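Local coordinates for protein IclR family transcriptional regulator (Brucella abortus, PDB 5WHM) that acts as an IclR-type transcriptional repressor, probably binding operator DNA through its winged helix-turn-helix domain and controlling the expression of target genes, at residues R61-R73 with L80-Y92. Residues are numbered along the deposited sequence; the frame is centred on the assembly and turned at random. Where two conformers were deposited one is given.
Sequences RLTHTLVRLGYLR and LYQLDIGILRLGY. With EDO (1,2-ethanediol), chain I.
Tyr81 lays one ring face on Thr63, whose CB stands 3.9 Å from the ring centroid and 19° off the normal; Val67 CG2 meets the ring obliquely at CD1. A water bridges Tyr81 OH and Thr63 OG1, and OG1 also bonds to Asn45. The Tyr71 ring turns its edge to the backbone, CE1 lying 3.4 Å from Gly86 O, while Leu90 CD2 approaches obliquely; the Tyr71 hydroxyl goes to Arg34 of the second subunit. The Arg73 guanidinium carries Leu83 O over one face, offset toward the rim. At its edge, exactly in plane, lies Asp84 OD1, salt-bridged to Arg73 NH1 at 3.1 Å, but the carboxylate stands perpendicular and is met from above its own plane. From the opposite face of that plane Ile85 N also bonds OD1. Arg73 NH2 reaches Gln82 OE1 at 3.2 Å, again from above the amide plane. With CG between backbone N and carbonyl carbon (chi1 54°) and the chain then extended to NE, Arg73 runs along the sheet face it shares with Gln82. Beneath, the two form an antiparallel hydrogen-bonded pair, Arg73 N to Gln82 O at 2.8 Å and Gln82 N to Arg73 O at 3.0 Å. Beyond the strands, Asp84 N bonds to Tyr71 O and, less straight at 136°, Gly86 N to Gly70 O. Gly70, at positive phi, ends helix 56-69 in a Schellman motif. Leu72 CD2 meets Leu83 CD2 at 3.9 Å. This is the wing hairpin of a winged helix-turn-helix domain, fastened to the helix before it and to residues 84-90, which lead to helix 92-95, probably the interdomain linker as in IclR relatives. Two donors on OD1 would probably favour ionised Asp84; its carboxylate, positioned partly by Ile85 N, and the Gln82 amide oxygen direct the guanidinium on this polar face, whereas Leu72, Tyr81 and Leu83 pack on Phe36.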
loop_
_atom_site.group_PDB
_atom_site.type_symbol
_atom_site.label_atom_id
_atom_site.label_comp_id
_atom_site.label_asym_id
_atom_site.label_seq_id
_atom_site.Cartn_x
_atom_site.Cartn_y
_atom_site.Cartn_z
ATOM N N ARG C 61 -0.786 -11.421 -22.137
ATOM C CA ARG C 61 -1.417 -12.400 -21.249
ATOM C C ARG C 61 -1.364 -11.934 -19.799
ATOM O O ARG C 61 -2.343 -12.076 -19.056
ATOM C CB ARG C 61 -0.739 -13.773 -21.376
ATOM C CG ARG C 61 -0.840 -14.447 -22.745
ATOM C CD ARG C 61 -0.222 -15.852 -22.696
ATOM N NE ARG C 61 -0.927 -16.680 -21.722
ATOM C CZ ARG C 61 -0.540 -17.885 -21.329
ATOM N NH1 ARG C 61 0.556 -18.434 -21.838
ATOM N NH2 ARG C 61 -1.260 -18.546 -20.433
ATOM N N LEU C 62 -0.224 -11.372 -19.376
ATOM C CA LEU C 62 -0.076 -10.950 -17.984
ATOM C C LEU C 62 -1.035 -9.814 -17.632
ATOM O O LEU C 62 -1.717 -9.868 -16.592
ATOM C CB LEU C 62 1.381 -10.543 -17.711
ATOM C CG LEU C 62 2.374 -11.689 -17.920
ATOM C CD1 LEU C 62 3.827 -11.164 -18.004
ATOM C CD2 LEU C 62 2.188 -12.695 -16.795
ATOM N N THR C 63 -1.118 -8.789 -18.493
ATOM C CA THR C 63 -2.019 -7.681 -18.201
ATOM C C THR C 63 -3.478 -8.117 -18.281
ATOM O O THR C 63 -4.292 -7.677 -17.464
ATOM C CB THR C 63 -1.766 -6.473 -19.119
ATOM O OG1 THR C 63 -1.872 -6.859 -20.480
ATOM C CG2 THR C 63 -0.348 -5.826 -18.893
ATOM N N HIS C 64 -3.831 -8.966 -19.257
ATOM C CA HIS C 64 -5.196 -9.503 -19.310
ATOM C C HIS C 64 -5.557 -10.194 -18.003
ATOM O O HIS C 64 -6.641 -9.972 -17.439
ATOM C CB HIS C 64 -5.336 -10.483 -20.479
ATOM C CG HIS C 64 -6.579 -11.320 -20.413
ATOM N ND1 HIS C 64 -7.802 -10.855 -20.841
ATOM C CD2 HIS C 64 -6.787 -12.584 -19.967
ATOM C CE1 HIS C 64 -8.714 -11.805 -20.675
ATOM N NE2 HIS C 64 -8.122 -12.872 -20.162
ATOM N N THR C 65 -4.649 -11.047 -17.510
ATOM C CA THR C 65 -4.864 -11.724 -16.234
ATOM C C THR C 65 -5.031 -10.724 -15.083
ATOM O O THR C 65 -5.921 -10.869 -14.234
ATOM C CB THR C 65 -3.677 -12.664 -15.993
ATOM O OG1 THR C 65 -3.613 -13.561 -17.092
ATOM C CG2 THR C 65 -3.803 -13.452 -14.670
ATOM N N LEU C 66 -4.147 -9.725 -15.012
ATOM C CA LEU C 66 -4.195 -8.769 -13.908
ATOM C C LEU C 66 -5.494 -7.962 -13.941
ATOM O O LEU C 66 -6.063 -7.652 -12.890
ATOM C CB LEU C 66 -2.948 -7.851 -13.958
ATOM C CG LEU C 66 -1.647 -8.601 -13.645
ATOM C CD1 LEU C 66 -0.379 -7.757 -14.046
ATOM C CD2 LEU C 66 -1.597 -8.966 -12.158
ATOM N N VAL C 67 -5.988 -7.632 -15.141
ATOM C CA VAL C 67 -7.282 -6.947 -15.247
ATOM C C VAL C 67 -8.426 -7.846 -14.767
ATOM O O VAL C 67 -9.291 -7.416 -13.995
ATOM C CB VAL C 67 -7.505 -6.449 -16.685
ATOM C CG1 VAL C 67 -8.949 -5.881 -16.859
ATOM C CG2 VAL C 67 -6.424 -5.397 -17.031
ATOM N N ARG C 68 -8.454 -9.104 -15.204
ATOM C CA ARG C 68 -9.565 -9.951 -14.764
ATOM C C ARG C 68 -9.562 -10.123 -13.249
ATOM O O ARG C 68 -10.622 -10.298 -12.641
ATOM C CB ARG C 68 -9.521 -11.315 -15.450
ATOM C CG ARG C 68 -9.893 -11.257 -16.913
ATOM C CD ARG C 68 -10.339 -12.615 -17.438
ATOM N NE ARG C 68 -11.537 -13.105 -16.761
ATOM C CZ ARG C 68 -11.974 -14.356 -16.846
ATOM N NH1 ARG C 68 -11.286 -15.235 -17.574
ATOM N NH2 ARG C 68 -13.082 -14.728 -16.195
ATOM N N LEU C 69 -8.384 -10.068 -12.628
ATOM C CA LEU C 69 -8.261 -10.278 -11.198
ATOM C C LEU C 69 -8.538 -9.017 -10.388
ATOM O O LEU C 69 -8.754 -9.133 -9.188
ATOM C CB LEU C 69 -6.835 -10.782 -10.869
ATOM C CG LEU C 69 -6.436 -12.202 -11.310
ATOM C CD1 LEU C 69 -4.884 -12.409 -11.143
ATOM C CD2 LEU C 69 -7.205 -13.191 -10.482
ATOM N N GLY C 70 -8.530 -7.835 -11.011
ATOM C CA GLY C 70 -8.751 -6.590 -10.293
ATOM C C GLY C 70 -7.493 -5.875 -9.835
ATOM O O GLY C 70 -7.608 -4.929 -9.051
ATOM N N TYR C 71 -6.297 -6.309 -10.270
ATOM C CA TYR C 71 -5.049 -5.591 -9.938
ATOM C C TYR C 71 -4.702 -4.506 -10.940
ATOM O O TYR C 71 -3.943 -3.581 -10.608
ATOM C CB TYR C 71 -3.856 -6.555 -9.867
ATOM C CG TYR C 71 -4.096 -7.640 -8.855
ATOM C CD1 TYR C 71 -4.186 -7.335 -7.488
ATOM C CD2 TYR C 71 -4.231 -8.978 -9.259
ATOM C CE1 TYR C 71 -4.440 -8.325 -6.551
ATOM C CE2 TYR C 71 -4.480 -9.978 -8.322
ATOM C CZ TYR C 71 -4.579 -9.632 -6.971
ATOM O OH TYR C 71 -4.807 -10.607 -6.023
ATOM N N LEU C 72 -5.145 -4.640 -12.187
ATOM C CA LEU C 72 -5.063 -3.557 -13.152
ATOM C C LEU C 72 -6.469 -3.200 -13.580
ATOM O O LEU C 72 -7.368 -4.038 -13.541
ATOM C CB LEU C 72 -4.250 -3.941 -14.404
ATOM C CG LEU C 72 -2.748 -4.171 -14.227
ATOM C CD1 LEU C 72 -2.204 -4.548 -15.626
ATOM C CD2 LEU C 72 -2.051 -2.881 -13.716
ATOM N N ARG C 73 -6.653 -1.972 -14.056
ATOM C CA ARG C 73 -7.865 -1.625 -14.773
ATOM C C ARG C 73 -7.456 -1.154 -16.155
ATOM O O ARG C 73 -6.314 -0.745 -16.365
ATOM C CB ARG C 73 -8.706 -0.565 -14.040
ATOM C CG ARG C 73 -7.956 0.710 -13.666
ATOM C CD ARG C 73 -8.918 1.674 -12.952
ATOM N NE ARG C 73 -8.267 2.934 -12.624
ATOM C CZ ARG C 73 -7.842 3.274 -11.405
ATOM N NH1 ARG C 73 -8.026 2.459 -10.368
ATOM N NH2 ARG C 73 -7.244 4.444 -11.216
ATOM N N LEU C 80 -5.253 1.522 -22.387
ATOM C CA LEU C 80 -4.157 1.679 -21.426
ATOM C C LEU C 80 -4.548 1.165 -20.044
ATOM O O LEU C 80 -5.730 1.151 -19.674
ATOM C CB LEU C 80 -3.746 3.156 -21.351
ATOM C CG LEU C 80 -3.275 3.662 -22.718
ATOM C CD1 LEU C 80 -2.908 5.149 -22.713
ATOM C CD2 LEU C 80 -2.096 2.806 -23.236
ATOM N N TYR C 81 -3.543 0.752 -19.269
ATOM C CA TYR C 81 -3.730 0.177 -17.942
ATOM C C TYR C 81 -3.288 1.133 -16.832
ATOM O O TYR C 81 -2.384 1.960 -17.009
ATOM C CB TYR C 81 -2.941 -1.124 -17.760
ATOM C CG TYR C 81 -3.217 -2.121 -18.868
ATOM C CD1 TYR C 81 -4.348 -2.954 -18.832
ATOM C CD2 TYR C 81 -2.379 -2.195 -19.962
ATOM C CE1 TYR C 81 -4.605 -3.880 -19.885
ATOM C CE2 TYR C 81 -2.626 -3.089 -21.008
ATOM C CZ TYR C 81 -3.735 -3.920 -20.960
ATOM O OH TYR C 81 -3.956 -4.780 -22.019
ATOM N N GLN C 82 -3.903 0.949 -15.660
ATOM C CA GLN C 82 -3.476 1.571 -14.411
ATOM C C GLN C 82 -3.633 0.547 -13.305
ATOM O O GLN C 82 -4.458 -0.377 -13.418
ATOM C CB GLN C 82 -4.313 2.811 -14.071
ATOM C CG GLN C 82 -4.232 3.910 -15.036
ATOM C CD GLN C 82 -4.870 5.157 -14.473
ATOM O OE1 GLN C 82 -6.058 5.166 -14.154
ATOM N NE2 GLN C 82 -4.077 6.215 -14.324
ATOM N N LEU C 83 -2.854 0.715 -12.234
ATOM C CA LEU C 83 -3.035 -0.120 -11.045
ATOM C C LEU C 83 -4.458 0.069 -10.512
ATOM O O LEU C 83 -5.000 1.178 -10.532
ATOM C CB LEU C 83 -2.035 0.262 -9.933
ATOM C CG LEU C 83 -0.554 -0.023 -10.286
ATOM C CD1 LEU C 83 0.346 0.553 -9.174
ATOM C CD2 LEU C 83 -0.325 -1.525 -10.460
ATOM N N ASP C 84 -5.032 -0.999 -9.958
ATOM C CA ASP C 84 -6.386 -0.900 -9.428
ATOM C C ASP C 84 -6.433 -1.362 -7.965
ATOM O O ASP C 84 -5.432 -1.813 -7.385
ATOM C CB ASP C 84 -7.369 -1.697 -10.313
ATOM C CG ASP C 84 -8.832 -1.205 -10.197
ATOM O OD1 ASP C 84 -9.156 -0.270 -9.422
ATOM O OD2 ASP C 84 -9.663 -1.781 -10.930
ATOM N N ILE C 85 -7.642 -1.244 -7.396
ATOM C CA ILE C 85 -7.893 -1.363 -5.958
ATOM C C ILE C 85 -7.385 -2.679 -5.407
ATOM O O ILE C 85 -6.989 -2.760 -4.234
ATOM C CB ILE C 85 -9.412 -1.252 -5.659
ATOM C CG1 ILE C 85 -10.020 -0.003 -6.311
ATOM C CG2 ILE C 85 -9.652 -1.291 -4.126
ATOM C CD1 ILE C 85 -9.238 1.297 -5.999
ATOM N N GLY C 86 -7.447 -3.749 -6.201
ATOM C CA GLY C 86 -7.016 -5.021 -5.663
ATOM C C GLY C 86 -5.566 -5.028 -5.230
ATOM O O GLY C 86 -5.188 -5.852 -4.396
ATOM N N ILE C 87 -4.757 -4.087 -5.721
ATOM C CA ILE C 87 -3.361 -4.008 -5.251
ATOM C C ILE C 87 -3.314 -3.830 -3.731
ATOM O O ILE C 87 -2.449 -4.400 -3.046
ATOM C CB ILE C 87 -2.615 -2.866 -5.981
ATOM C CG1 ILE C 87 -2.458 -3.164 -7.484
ATOM C CG2 ILE C 87 -1.225 -2.573 -5.360
ATOM C CD1 ILE C 87 -1.434 -4.290 -7.791
ATOM N N LEU C 88 -4.256 -3.060 -3.167
ATOM C CA LEU C 88 -4.199 -2.794 -1.718
ATOM C C LEU C 88 -4.506 -4.022 -0.874
ATOM O O LEU C 88 -4.076 -4.087 0.282
ATOM C CB LEU C 88 -5.151 -1.642 -1.322
ATOM C CG LEU C 88 -4.879 -0.324 -2.045
ATOM C CD1 LEU C 88 -5.981 0.705 -1.750
ATOM C CD2 LEU C 88 -3.507 0.248 -1.634
ATOM N N ARG C 89 -5.205 -5.002 -1.420
ATOM C CA ARG C 89 -5.535 -6.227 -0.700
ATOM C C ARG C 89 -4.332 -7.157 -0.562
ATOM O O ARG C 89 -4.435 -8.197 0.100
ATOM C CB ARG C 89 -6.642 -7.004 -1.440
ATOM C CG ARG C 89 -7.928 -6.248 -1.817
ATOM C CD ARG C 89 -8.751 -5.902 -0.580
ATOM N NE ARG C 89 -9.204 -7.031 0.262
ATOM C CZ ARG C 89 -10.329 -7.741 0.101
ATOM N NH1 ARG C 89 -10.639 -8.683 0.988
ATOM N NH2 ARG C 89 -11.137 -7.563 -0.942
ATOM N N LEU C 90 -3.245 -6.878 -1.265
ATOM C CA LEU C 90 -2.021 -7.652 -1.082
ATOM C C LEU C 90 -1.316 -7.346 0.238
ATOM O O LEU C 90 -0.347 -8.041 0.588
ATOM C CB LEU C 90 -1.066 -7.379 -2.245
ATOM C CG LEU C 90 -1.648 -7.667 -3.650
ATOM C CD1 LEU C 90 -0.669 -7.186 -4.744
ATOM C CD2 LEU C 90 -1.964 -9.132 -3.807
ATOM N N GLY C 91 -1.749 -6.322 0.964
ATOM C CA GLY C 91 -1.246 -6.105 2.315
ATOM C C GLY C 91 -0.823 -4.688 2.671
ATOM O O GLY C 91 -0.145 -4.514 3.693
ATOM N N TYR C 92 -1.223 -3.672 1.890
ATOM C CA TYR C 92 -0.757 -2.304 2.165
ATOM C C TYR C 92 -1.042 -1.859 3.612
ATOM O O TYR C 92 -0.144 -1.341 4.299
ATOM C CB TYR C 92 -1.393 -1.323 1.167
ATOM C CG TYR C 92 -1.009 0.121 1.414
ATOM C CD1 TYR C 92 0.150 0.657 0.851
ATOM C CD2 TYR C 92 -1.797 0.945 2.216
ATOM C CE1 TYR C 92 0.524 1.990 1.068
ATOM C CE2 TYR C 92 -1.426 2.270 2.454
ATOM C CZ TYR C 92 -0.250 2.768 1.892
ATOM O OH TYR C 92 0.066 4.066 2.107
HETATM C C1 EDO I . -10.536 -3.531 -8.367
HETATM O O1 EDO I . -10.677 -4.771 -7.669
HETATM C C2 EDO I . -11.873 -3.109 -8.969
HETATM O O2 EDO I . -12.373 -4.166 -9.798
HETATM O O HOH W 1 -3.858 -7.487 -22.589
HETATM O O HOH W 2 -9.778 -4.109 -12.506
#